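Local coordinates for fructose-bisphosphatase (Pyrococcus horikoshii, PDB 1VDW), which probably hydrolyses fructose 1,6-bisphosphate to fructose 6-phosphate and phosphate with magnesium, as a homodimeric member of the inositol monophosphatase superfamily, at residues V45-A50 / D87-F92; I96-V101 / R170-I175; V103-F106 / I112-F115; I116-P119 / L124-G127; S152-G157 / A176-Y181. One frame throughout, in Å; residues are numbered along the deposited sequence. Where two conformers were deposited one is given.

Contact 1: residues V45-A50 / D87-F92; sequences VVDKVA and DGSYNF. With EDO (1,2-ethanediol), chain C.
The Asp-Pro-Leu-Asp-Gly-Ser motif of the inositol monophosphatase family closes on Ser-89, and it is this serine that meets Asp-47, in the first turn of helix 45-60. Ser-89 OG donates to Asp-47 OD1 at 2.7 Å and meets the syn lone pair of OD1, on the side of the other carboxylate oxygen. OG stands anti to the backbone N (chi1 -179°), which sends the hydroxyl outward from the first residue of helix 89-93 to the neighbouring helix. Asp-47 OD2 has its own partner, the backbone N of Lys-44 just before helix 45-60, so both oxygens are held and the rotation of the carboxylate is restrained.

One turn on from Ser-89, beside Asp-47 on the other helix, the contact is apolar. Val-46 CG2 rests over one face of the Phe-92 ring, displaced toward its rim and 3.6 Å from Phe-92 CE2, in a CH-pi contact. Phe-99 meets that ring edge-to-face.

Asp-87, which probably binds the catalytic magnesium, faces away from helix 45-60; its OD1 accepts a 2.6 Å hydrogen bond from O2 of a bound ethanediol. Gly-88 occupies the N-cap position between Asp-87 and Ser-89, the arrangement in which this family's signature loop passes from metal site to helix.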
# COMPACT_ATOMS: atom_id res chain seq x y z
N VAL A 45 -14.72 -14.49 7.69
CA VAL A 45 -14.76 -14.37 9.15
C VAL A 45 -14.43 -12.97 9.66
O VAL A 45 -15.20 -12.39 10.41
CB VAL A 45 -13.80 -15.39 9.82
CG1 VAL A 45 -13.68 -15.09 11.31
CG2 VAL A 45 -14.32 -16.81 9.62
N VAL A 46 -13.30 -12.42 9.23
CA VAL A 46 -12.92 -11.09 9.71
C VAL A 46 -13.95 -10.01 9.38
O VAL A 46 -14.17 -9.10 10.18
CB VAL A 46 -11.53 -10.67 9.15
CG1 VAL A 46 -11.60 -10.43 7.65
CG2 VAL A 46 -11.04 -9.44 9.89
N ASP A 47 -14.61 -10.11 8.23
CA ASP A 47 -15.62 -9.13 7.85
C ASP A 47 -16.81 -9.19 8.81
O ASP A 47 -17.31 -8.16 9.27
CB ASP A 47 -16.15 -9.39 6.44
CG ASP A 47 -15.06 -9.38 5.40
OD1 ASP A 47 -14.28 -8.41 5.37
OD2 ASP A 47 -14.98 -10.35 4.61
N LYS A 48 -17.24 -10.41 9.11
CA LYS A 48 -18.38 -10.62 9.99
C LYS A 48 -18.08 -10.20 11.42
O LYS A 48 -18.92 -9.59 12.08
CB LYS A 48 -18.80 -12.09 9.96
CG LYS A 48 -20.03 -12.40 10.82
CD LYS A 48 -21.23 -11.57 10.40
CE LYS A 48 -21.64 -11.84 8.96
NZ LYS A 48 -22.88 -11.09 8.59
N VAL A 49 -16.88 -10.52 11.90
CA VAL A 49 -16.52 -10.13 13.26
C VAL A 49 -16.47 -8.61 13.35
O VAL A 49 -16.97 -8.03 14.31
CB VAL A 49 -15.15 -10.71 13.67
CG1 VAL A 49 -14.75 -10.19 15.04
CG2 VAL A 49 -15.21 -12.24 13.69
N ALA A 50 -15.89 -7.97 12.34
CA ALA A 50 -15.80 -6.52 12.33
C ALA A 50 -17.20 -5.91 12.31
O ALA A 50 -17.47 -4.93 12.99
CB ALA A 50 -15.01 -6.05 11.11
N ASP A 87 -12.44 -1.67 6.03
CA ASP A 87 -12.05 -1.31 4.68
C ASP A 87 -10.71 -1.99 4.48
O ASP A 87 -9.85 -1.92 5.34
CB ASP A 87 -11.89 0.21 4.56
CG ASP A 87 -11.69 0.65 3.12
OD1 ASP A 87 -11.61 -0.22 2.23
OD2 ASP A 87 -11.61 1.87 2.89
N GLY A 88 -10.54 -2.68 3.36
CA GLY A 88 -9.28 -3.36 3.10
C GLY A 88 -9.31 -4.82 3.50
O GLY A 88 -8.31 -5.37 3.94
N SER A 89 -10.46 -5.47 3.31
CA SER A 89 -10.63 -6.87 3.66
C SER A 89 -9.62 -7.80 2.98
O SER A 89 -8.98 -8.62 3.63
CB SER A 89 -12.05 -7.33 3.31
OG SER A 89 -12.24 -8.69 3.67
N TYR A 90 -9.51 -7.69 1.65
CA TYR A 90 -8.56 -8.53 0.93
C TYR A 90 -7.16 -8.32 1.50
O TYR A 90 -6.43 -9.27 1.75
CB TYR A 90 -8.52 -8.21 -0.57
CG TYR A 90 -7.46 -9.01 -1.29
CD1 TYR A 90 -7.74 -10.28 -1.78
CD2 TYR A 90 -6.15 -8.53 -1.40
CE1 TYR A 90 -6.75 -11.07 -2.36
CE2 TYR A 90 -5.15 -9.31 -1.98
CZ TYR A 90 -5.45 -10.57 -2.45
OH TYR A 90 -4.46 -11.37 -3.00
N ASN A 91 -6.80 -7.06 1.71
CA ASN A 91 -5.48 -6.77 2.24
C ASN A 91 -5.28 -7.43 3.59
O ASN A 91 -4.26 -8.08 3.83
CB ASN A 91 -5.29 -5.26 2.40
CG ASN A 91 -5.18 -4.53 1.07
OD1 ASN A 91 -4.93 -5.15 0.02
ND2 ASN A 91 -5.34 -3.22 1.11
N PHE A 92 -6.25 -7.26 4.48
CA PHE A 92 -6.16 -7.84 5.81
C PHE A 92 -5.89 -9.34 5.79
O PHE A 92 -4.97 -9.81 6.44
CB PHE A 92 -7.45 -7.57 6.58
CG PHE A 92 -7.38 -7.98 8.03
CD1 PHE A 92 -7.12 -7.04 9.01
CD2 PHE A 92 -7.56 -9.31 8.40
CE1 PHE A 92 -7.04 -7.41 10.35
CE2 PHE A 92 -7.47 -9.69 9.73
CZ PHE A 92 -7.21 -8.74 10.71
C1 EDO C . -13.64 -0.53 -1.44
O1 EDO C . -13.52 -1.70 -0.63
C2 EDO C . -13.10 0.68 -0.66
O2 EDO C . -11.72 0.48 -0.31

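Contact 2: residues I96-V101 / R170-I175; sequences IPFFAV and RTLGAI. With EDO (1,2-ethanediol), chain C.
Phe-99 and Ala-174 bring their CA atoms to 5.8 Å where the irregular lead-in to strand 100-107 passes the loop before helix 175-184, with no hydrogen bond directly between the two segments. The bridge is supplied by Asn-91, whose ND2 donates to both Phe-98 O and Leu-172 O.

Most of the buried surface belongs to Phe-98 and Leu-172. The leucine spreads both methyls over one face of the ring: CD1 lies 3.9 Å from Phe-98 CE1, and CD2 sits at the same distance from Phe-98 CE2 on the other flank. CD2 makes the CH-pi contact, 20° off the ring normal. With its CG anti to the carbonyl carbon (chi1 -73°), Phe-98 swings its ring beneath these two branches. Beside this pair the methyl of Ala-174 fits against the backbone, its CB 3.8 Å from Phe-98 O.

Just ahead of Phe-98, Pro-97 is the centre of an inverse gamma turn, closed by the 2.8 Å bond from Phe-98 N to Ile-96 O. Ile-96 of the second subunit packs on Phe-98, so the dimer interface adjoins this cluster.

Ala-174 is the N-cap of helix 175-184, and the next amide, Ile-175 N, gives a straight 3.0 Å bond (168°) to ethanediol O2. Lying close to Asp-87 of the predicted magnesium site, this helix start probably lines the active-site cleft, as in other members of the inositol monophosphatase fold.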
# COMPACT_ATOMS: atom_id res chain seq x y z
N ILE A 96 -1.52 -7.67 4.05
CA ILE A 96 -1.12 -6.40 3.44
C ILE A 96 -1.57 -5.33 4.44
O ILE A 96 -2.76 -5.19 4.72
CB ILE A 96 -1.80 -6.24 2.08
CG1 ILE A 96 -1.39 -7.41 1.17
CG2 ILE A 96 -1.42 -4.90 1.46
CD1 ILE A 96 -2.01 -7.38 -0.21
N PRO A 97 -0.62 -4.55 4.99
CA PRO A 97 -0.89 -3.51 5.99
C PRO A 97 -1.63 -2.25 5.58
O PRO A 97 -1.19 -1.14 5.91
CB PRO A 97 0.49 -3.23 6.56
CG PRO A 97 1.35 -3.32 5.35
CD PRO A 97 0.82 -4.55 4.63
N PHE A 98 -2.75 -2.42 4.89
CA PHE A 98 -3.58 -1.30 4.47
C PHE A 98 -5.04 -1.67 4.70
O PHE A 98 -5.67 -2.29 3.86
CB PHE A 98 -3.38 -0.97 2.99
CG PHE A 98 -2.07 -0.30 2.69
CD1 PHE A 98 -1.76 0.94 3.24
CD2 PHE A 98 -1.14 -0.92 1.88
CE1 PHE A 98 -0.53 1.54 2.99
CE2 PHE A 98 0.09 -0.33 1.62
CZ PHE A 98 0.39 0.90 2.18
N PHE A 99 -5.55 -1.32 5.88
CA PHE A 99 -6.95 -1.57 6.21
C PHE A 99 -7.35 -0.59 7.30
O PHE A 99 -6.49 -0.03 7.98
CB PHE A 99 -7.19 -3.03 6.62
CG PHE A 99 -6.26 -3.54 7.68
CD1 PHE A 99 -6.54 -3.33 9.03
CD2 PHE A 99 -5.12 -4.25 7.34
CE1 PHE A 99 -5.70 -3.83 10.01
CE2 PHE A 99 -4.27 -4.75 8.32
CZ PHE A 99 -4.56 -4.54 9.66
N ALA A 100 -8.65 -0.36 7.46
CA ALA A 100 -9.11 0.62 8.43
C ALA A 100 -10.58 0.47 8.77
O ALA A 100 -11.30 -0.29 8.14
CB ALA A 100 -8.89 2.02 7.86
N VAL A 101 -10.98 1.22 9.79
CA VAL A 101 -12.38 1.30 10.21
C VAL A 101 -12.78 2.72 9.80
O VAL A 101 -12.04 3.68 10.07
CB VAL A 101 -12.53 1.16 11.73
CG1 VAL A 101 -13.99 1.38 12.12
CG2 VAL A 101 -12.06 -0.21 12.17
N ARG A 170 -0.59 5.24 -6.54
CA ARG A 170 -0.74 4.23 -5.51
C ARG A 170 -2.15 3.69 -5.69
O ARG A 170 -3.07 4.42 -6.06
CB ARG A 170 -0.59 4.82 -4.12
CG ARG A 170 0.81 5.32 -3.79
CD ARG A 170 1.78 4.15 -3.58
NE ARG A 170 3.14 4.59 -3.28
CZ ARG A 170 4.06 4.89 -4.19
NH1 ARG A 170 3.77 4.82 -5.48
NH2 ARG A 170 5.28 5.25 -3.81
N THR A 171 -2.30 2.39 -5.46
CA THR A 171 -3.61 1.74 -5.51
C THR A 171 -3.47 0.80 -4.33
O THR A 171 -2.98 -0.32 -4.45
CB THR A 171 -3.82 1.00 -6.84
OG1 THR A 171 -3.62 1.91 -7.93
CG2 THR A 171 -5.24 0.45 -6.91
N LEU A 172 -3.91 1.29 -3.18
CA LEU A 172 -3.72 0.56 -1.93
C LEU A 172 -4.75 -0.46 -1.51
O LEU A 172 -4.43 -1.35 -0.72
CB LEU A 172 -3.50 1.57 -0.80
CG LEU A 172 -2.40 2.60 -1.06
CD1 LEU A 172 -2.24 3.51 0.15
CD2 LEU A 172 -1.09 1.91 -1.39
N GLY A 173 -5.97 -0.36 -2.02
CA GLY A 173 -6.99 -1.31 -1.64
C GLY A 173 -7.79 -0.94 -0.40
O GLY A 173 -8.46 -1.79 0.18
N ALA A 174 -7.71 0.33 0.01
CA ALA A 174 -8.46 0.82 1.17
C ALA A 174 -8.68 2.32 0.95
O ALA A 174 -7.90 3.15 1.42
CB ALA A 174 -7.69 0.58 2.45
N ILE A 175 -9.75 2.65 0.24
CA ILE A 175 -10.04 4.03 -0.09
C ILE A 175 -10.11 4.97 1.12
O ILE A 175 -9.77 6.15 1.01
CB ILE A 175 -11.34 4.13 -0.93
CG1 ILE A 175 -11.31 5.40 -1.79
CG2 ILE A 175 -12.57 4.14 -0.03
CD1 ILE A 175 -10.27 5.35 -2.90
C1 EDO C . -13.64 -0.53 -1.44
O1 EDO C . -13.52 -1.70 -0.63
C2 EDO C . -13.10 0.68 -0.66
O2 EDO C . -11.72 0.48 -0.31

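Contact 3: residues V103-F106 / I112-F115; sequences VAIF and IYAF
Val-103 and Phe-115 are a hydrogen-bonded pair in an antiparallel beta hairpin, strands 100-107 and 110-118, that is interrupted by a classic beta bulge where Ile-112 and Tyr-113 both face Ile-105. Four backbone hydrogen bonds join residues 103-106 to 112-115, the shortest being Ile-105 N to Tyr-113 O at 2.7 Å.

On one face the side chains of Val-103 and Phe-115 lie side by side. With its CG between the backbone N and the carbonyl carbon (chi1 80°), Phe-115 folds its ring toward the neighbouring strand, and Val-103 fits its branch point against the ring: CB comes within 3.5 Å of Phe-115 CE2, and CG2 nestles by CZ. Next along this face, Ile-105 sets CG1 at the edge of the Tyr-113 ring, 4.0 Å from CD2. Helix 3-20 packs over Tyr-113 and Phe-115, while the Tyr-113 hydroxyl bonds Glu-126.

On the other face the surface is shallow at Ala-104 and Ala-114, a non-hydrogen-bonded pair that offers only methyls, with CB atoms 4.3 Å apart, and helix 199-211 settles into the shallow place they leave through Ala-203, Ala-204 and Val-207.

At the bulge, Ile-112 turns aside from the strand and its CG1 drops beside Ile-105 CG2. Within the alanine pair, Ala-114 CA makes a CA-H...O contact of 3.1 Å with Val-103 O.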
# COMPACT_ATOMS: atom_id res chain seq x y z
N VAL A 103 -15.98 5.56 9.93
CA VAL A 103 -17.28 5.93 10.50
C VAL A 103 -17.58 7.41 10.31
O VAL A 103 -16.78 8.27 10.68
CB VAL A 103 -17.32 5.63 12.02
CG1 VAL A 103 -18.61 6.18 12.62
CG2 VAL A 103 -17.23 4.14 12.26
N ALA A 104 -18.75 7.71 9.74
CA ALA A 104 -19.19 9.09 9.56
C ALA A 104 -20.52 9.25 10.29
O ALA A 104 -21.43 8.43 10.12
CB ALA A 104 -19.36 9.41 8.08
N ILE A 105 -20.62 10.29 11.12
CA ILE A 105 -21.82 10.56 11.91
C ILE A 105 -22.55 11.78 11.39
O ILE A 105 -21.97 12.85 11.23
CB ILE A 105 -21.46 10.84 13.38
CG1 ILE A 105 -20.52 9.76 13.91
CG2 ILE A 105 -22.73 10.92 14.22
CD1 ILE A 105 -21.13 8.40 14.00
N PHE A 106 -23.85 11.62 11.15
CA PHE A 106 -24.65 12.72 10.62
C PHE A 106 -25.77 13.13 11.56
O PHE A 106 -26.51 12.28 12.07
CB PHE A 106 -25.25 12.32 9.28
CG PHE A 106 -24.24 12.14 8.19
CD1 PHE A 106 -23.94 13.18 7.33
CD2 PHE A 106 -23.55 10.93 8.05
CE1 PHE A 106 -22.98 13.04 6.34
CE2 PHE A 106 -22.58 10.78 7.06
CZ PHE A 106 -22.30 11.83 6.21
N ILE A 112 -21.40 15.75 11.35
CA ILE A 112 -20.86 16.42 12.53
C ILE A 112 -19.57 15.81 13.06
O ILE A 112 -18.86 16.45 13.83
CB ILE A 112 -21.90 16.44 13.68
CG1 ILE A 112 -22.35 15.01 14.01
CG2 ILE A 112 -23.10 17.29 13.28
CD1 ILE A 112 -23.18 14.91 15.27
N TYR A 113 -19.26 14.60 12.63
CA TYR A 113 -18.04 13.93 13.08
C TYR A 113 -17.77 12.70 12.24
O TYR A 113 -18.69 12.02 11.80
CB TYR A 113 -18.20 13.51 14.55
CG TYR A 113 -17.03 12.74 15.11
CD1 TYR A 113 -15.81 13.37 15.36
CD2 TYR A 113 -17.15 11.38 15.40
CE1 TYR A 113 -14.74 12.66 15.89
CE2 TYR A 113 -16.08 10.67 15.93
CZ TYR A 113 -14.88 11.31 16.18
OH TYR A 113 -13.84 10.60 16.71
N ALA A 114 -16.49 12.42 12.03
CA ALA A 114 -16.09 11.24 11.29
C ALA A 114 -14.71 10.83 11.77
O ALA A 114 -13.91 11.66 12.20
CB ALA A 114 -16.05 11.53 9.80
N PHE A 115 -14.44 9.53 11.72
CA PHE A 115 -13.12 9.05 12.09
C PHE A 115 -12.75 7.86 11.24
O PHE A 115 -13.61 7.15 10.71
CB PHE A 115 -13.04 8.70 13.59
CG PHE A 115 -13.61 7.35 13.96
CD1 PHE A 115 -12.86 6.19 13.82
CD2 PHE A 115 -14.89 7.26 14.49
CE1 PHE A 115 -13.38 4.95 14.22
CE2 PHE A 115 -15.41 6.03 14.89
CZ PHE A 115 -14.65 4.87 14.75

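Contact 4: residues I116-P119 / L124-G127; sequences IYEP and LYEG
Tyr-125 and Ile-116, the two residues most covered here, form a hydrogen-bonded antiparallel pair in the hairpin of strands 110-118 and 123-128. Tyr-125 N donates to Ile-116 O at 2.8 Å. The return bond, from Ile-116 N to Tyr-125 O, is more bent, its donor tilted 23° from the carbonyl plane. The two CB atoms sit 4.2 Å apart on the face that helix 175-184 packs against.

The Tyr-125 ring runs alongside the opposing strand from Ile-116 toward Glu-118, since its CG is anti to the carbonyl carbon (chi1 -62°). Its CD2 edge passes in plane by Ile-116 O, at 3.5 Å, and its far end arrives at Glu-118. There the hydroxyl donates to Glu-118 OE1 at 2.9 Å, meeting the oxygen nearly end-on to its C-O bond, with carboxylate and ring planes only 25° apart. The extended glutamate chain makes this possible by carrying OE1 out to the ring edge.

On the opposite face Leu-124 leans over the strand, CD1 approaching Ile-116 O to 3.9 Å, and helix 3-20 packs on Leu-124 and Tyr-117.

Further partners complete the polar end: Arg-123 forms a salt bridge with Glu-118 OE1, Tyr-181 OH bonds OE2, and Arg-184 NE reaches Tyr-125 OH. So many donors round a buried carboxylate would probably keep it ionised, while the tyrosine oxygen serves both as donor and as acceptor.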
# COMPACT_ATOMS: atom_id res chain seq x y z
N ILE A 116 -11.45 7.70 11.06
CA ILE A 116 -10.89 6.58 10.34
C ILE A 116 -9.77 6.08 11.23
O ILE A 116 -8.89 6.85 11.63
CB ILE A 116 -10.31 7.01 8.96
CG1 ILE A 116 -11.46 7.35 8.01
CG2 ILE A 116 -9.45 5.88 8.37
CD1 ILE A 116 -11.01 8.00 6.71
N TYR A 117 -9.81 4.80 11.55
CA TYR A 117 -8.81 4.15 12.40
C TYR A 117 -7.90 3.29 11.53
O TYR A 117 -8.37 2.35 10.88
CB TYR A 117 -9.51 3.29 13.47
CG TYR A 117 -8.57 2.48 14.34
CD1 TYR A 117 -7.41 3.04 14.87
CD2 TYR A 117 -8.85 1.14 14.65
CE1 TYR A 117 -6.55 2.31 15.68
CE2 TYR A 117 -7.99 0.40 15.46
CZ TYR A 117 -6.84 0.99 15.97
OH TYR A 117 -5.99 0.26 16.77
N GLU A 118 -6.61 3.61 11.51
CA GLU A 118 -5.62 2.88 10.72
C GLU A 118 -4.81 2.14 11.80
O GLU A 118 -3.79 2.61 12.28
CB GLU A 118 -4.76 3.88 9.96
CG GLU A 118 -3.68 3.22 9.12
CD GLU A 118 -2.82 4.19 8.32
OE1 GLU A 118 -2.84 5.41 8.58
OE2 GLU A 118 -2.08 3.71 7.43
N PRO A 119 -5.26 0.93 12.16
CA PRO A 119 -4.61 0.13 13.20
C PRO A 119 -3.14 -0.25 13.13
O PRO A 119 -2.46 -0.23 14.15
CB PRO A 119 -5.51 -1.11 13.30
CG PRO A 119 -5.99 -1.27 11.93
CD PRO A 119 -6.34 0.15 11.53
N LEU A 124 -5.42 7.50 14.57
CA LEU A 124 -6.83 7.85 14.59
C LEU A 124 -7.01 9.19 13.89
O LEU A 124 -6.54 10.22 14.38
CB LEU A 124 -7.38 7.96 16.02
CG LEU A 124 -8.85 8.39 16.10
CD1 LEU A 124 -9.73 7.34 15.42
CD2 LEU A 124 -9.28 8.57 17.55
N TYR A 125 -7.64 9.16 12.71
CA TYR A 125 -7.92 10.37 11.95
C TYR A 125 -9.33 10.80 12.34
O TYR A 125 -10.25 9.97 12.39
CB TYR A 125 -7.92 10.11 10.45
CG TYR A 125 -6.61 9.63 9.87
CD1 TYR A 125 -5.76 10.52 9.20
CD2 TYR A 125 -6.24 8.29 9.94
CE1 TYR A 125 -4.58 10.07 8.61
CE2 TYR A 125 -5.06 7.83 9.36
CZ TYR A 125 -4.24 8.72 8.70
OH TYR A 125 -3.08 8.26 8.11
N GLU A 126 -9.51 12.09 12.60
CA GLU A 126 -10.82 12.61 12.95
C GLU A 126 -11.14 13.85 12.14
O GLU A 126 -10.27 14.66 11.84
CB GLU A 126 -10.87 12.96 14.44
CG GLU A 126 -10.69 11.77 15.36
CD GLU A 126 -10.69 12.18 16.82
OE1 GLU A 126 -11.73 12.02 17.49
OE2 GLU A 126 -9.64 12.67 17.28
N GLY A 127 -12.41 13.98 11.78
CA GLY A 127 -12.86 15.12 11.03
C GLY A 127 -14.02 15.74 11.78
O GLY A 127 -15.00 15.06 12.10

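Contact 5: residues S152-G157 / A176-Y181; sequences SFYTKG and ALELAY. With EDO (1,2-ethanediol), chain D.
Tyr-154 OH is gripped from two sides: it donates to Glu-178 OE1 in a very short 2.5 Å bond and accepts from the backbone N of Gly-173. The bond to the carboxylate uses the syn lone pair of OE1, on the side of the other oxygen. Ring and carboxylate are steeply turned, 68° between their planes, yet OE1 itself lies at the ring edge and in its plane, 3.4 Å from Tyr-154 CE2. The two side chains come from opposite directions, the tyrosine from the strand and the glutamate from the helix. Extended beyond CG (chi2 158°), the glutamate chain carries its carboxylate across to the strand.

The setting is a beta-alpha-beta crossover, in which the chain leaves strand 168-170, runs through helix 175-184 and returns in the parallel strand 189-193. Strand 150-154 lies between those two strands, and the helix passes above it, with the CA atoms of Ser-152 and Glu-178 6.6 Å apart.

In the conformer described, Ser-152 OG adds a second bond, donating to Glu-178 OE2 at 2.7 Å from well above the carboxylate plane (76° out of it). Ser-152 has a second conformer, so this bond is the less certain of the two. Leu-172 N also donates to OE2, so that oxygen does not depend on the serine alone.

Further along the segment, Thr-155 OG1 accepts from Gly-157 N at 3.1 Å, forming an ST turn. Gly-157 O receives a weak 3.2 Å bond from O2 of an ethanediol that also bonds Gly-157 of the second subunit.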
# COMPACT_ATOMS: atom_id res chain seq x y z
N SER A 152 -3.61 8.50 -5.69
CA SER A 152 -4.19 7.17 -5.58
C SER A 152 -5.05 7.12 -6.85
O SER A 152 -5.74 8.10 -7.17
CB SER A 152 -5.04 7.04 -4.32
OG SER A 152 -5.93 5.94 -4.40
N PHE A 153 -5.01 6.00 -7.56
CA PHE A 153 -5.73 5.89 -8.82
C PHE A 153 -6.34 4.51 -9.03
O PHE A 153 -5.64 3.50 -8.96
CB PHE A 153 -4.77 6.24 -9.96
CG PHE A 153 -5.40 6.26 -11.34
CD1 PHE A 153 -6.68 6.77 -11.55
CD2 PHE A 153 -4.66 5.83 -12.44
CE1 PHE A 153 -7.21 6.85 -12.84
CE2 PHE A 153 -5.19 5.91 -13.73
CZ PHE A 153 -6.47 6.42 -13.92
N TYR A 154 -7.65 4.49 -9.29
CA TYR A 154 -8.41 3.27 -9.56
C TYR A 154 -9.25 3.50 -10.82
O TYR A 154 -10.01 4.47 -10.90
CB TYR A 154 -9.40 2.96 -8.43
CG TYR A 154 -8.82 2.58 -7.09
CD1 TYR A 154 -8.80 1.25 -6.67
CD2 TYR A 154 -8.37 3.56 -6.21
CE1 TYR A 154 -8.37 0.91 -5.40
CE2 TYR A 154 -7.93 3.22 -4.93
CZ TYR A 154 -7.94 1.90 -4.54
OH TYR A 154 -7.55 1.55 -3.27
N THR A 155 -9.12 2.60 -11.79
CA THR A 155 -9.91 2.69 -13.01
C THR A 155 -10.02 1.30 -13.62
O THR A 155 -9.20 0.43 -13.37
CB THR A 155 -9.27 3.63 -14.05
OG1 THR A 155 -10.12 3.70 -15.20
CG2 THR A 155 -7.90 3.13 -14.46
N LYS A 156 -11.06 1.11 -14.42
CA LYS A 156 -11.29 -0.17 -15.09
C LYS A 156 -10.80 -0.04 -16.53
O LYS A 156 -10.66 -1.04 -17.24
CB LYS A 156 -12.79 -0.50 -15.10
CG LYS A 156 -13.41 -0.69 -13.72
CD LYS A 156 -13.32 -2.14 -13.25
CE LYS A 156 -11.89 -2.61 -13.08
NZ LYS A 156 -11.82 -4.04 -12.67
N GLY A 157 -10.55 1.19 -16.96
CA GLY A 157 -10.11 1.41 -18.32
C GLY A 157 -8.70 1.95 -18.47
O GLY A 157 -7.85 1.74 -17.60
N ALA A 176 -10.55 4.47 2.27
CA ALA A 176 -10.63 5.32 3.45
C ALA A 176 -9.24 5.83 3.80
O ALA A 176 -9.06 7.00 4.13
CB ALA A 176 -11.22 4.55 4.63
N LEU A 177 -8.25 4.94 3.74
CA LEU A 177 -6.88 5.35 4.04
C LEU A 177 -6.34 6.29 2.98
O LEU A 177 -5.62 7.23 3.29
CB LEU A 177 -5.95 4.15 4.16
CG LEU A 177 -6.18 3.25 5.37
CD1 LEU A 177 -5.11 2.17 5.38
CD2 LEU A 177 -6.13 4.07 6.66
N GLU A 178 -6.67 6.03 1.72
CA GLU A 178 -6.16 6.90 0.68
C GLU A 178 -6.70 8.31 0.85
O GLU A 178 -5.98 9.28 0.67
CB GLU A 178 -6.43 6.26 -0.68
CG GLU A 178 -5.45 5.10 -0.89
CD GLU A 178 -5.88 4.06 -1.90
OE1 GLU A 178 -6.94 3.44 -1.69
OE2 GLU A 178 -5.15 3.86 -2.90
N LEU A 179 -7.97 8.43 1.23
CA LEU A 179 -8.55 9.74 1.48
C LEU A 179 -7.93 10.37 2.73
O LEU A 179 -7.70 11.58 2.77
CB LEU A 179 -10.07 9.62 1.63
CG LEU A 179 -10.79 9.38 0.29
CD1 LEU A 179 -12.22 8.94 0.55
CD2 LEU A 179 -10.76 10.65 -0.55
N ALA A 180 -7.65 9.56 3.75
CA ALA A 180 -7.02 10.06 4.97
C ALA A 180 -5.61 10.55 4.64
O ALA A 180 -5.14 11.55 5.19
CB ALA A 180 -6.96 8.96 6.02
N TYR A 181 -4.93 9.84 3.74
CA TYR A 181 -3.58 10.23 3.35
C TYR A 181 -3.63 11.57 2.63
O TYR A 181 -2.76 12.42 2.82
CB TYR A 181 -2.95 9.17 2.44
CG TYR A 181 -2.56 7.88 3.14
CD1 TYR A 181 -2.68 7.72 4.52
CD2 TYR A 181 -2.08 6.80 2.40
CE1 TYR A 181 -2.34 6.51 5.15
CE2 TYR A 181 -1.74 5.60 3.01
CZ TYR A 181 -1.87 5.46 4.38
OH TYR A 181 -1.53 4.26 4.95
C1 EDO D . -3.42 1.22 -18.09
O1 EDO D . -3.78 2.33 -18.90
C2 EDO D . -4.60 0.88 -17.17
O2 EDO D . -4.91 2.02 -16.35

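In the fold
Contact 1 contains Asp-87 of the predicted magnesium site and contact 2 adjoins it; side chains of contacts 3, 4 and 5 come within about 7 Å of its aspartates, contacts 3 and 4 as part of the large sheet. Asp-87 ties contacts 1, 2 and 5 together: its N bonds Ala-100 O of contact 2 at 2.8 Å, and its OD2 lies 2.9 Å from Ala-176 N of contact 5, probably a hydrogen bond. Contacts 2 and 5 have centres only 9 Å apart and interleave along the chain. Contacts 3 and 4 share strand 110-118, and both are nested within the loop that contact 2 closes; Val-101 O to Tyr-117 N, 2.9 Å, joins contact 2 to contact 4. Contact 3 lies farthest from contact 1, about 21 Å between centres.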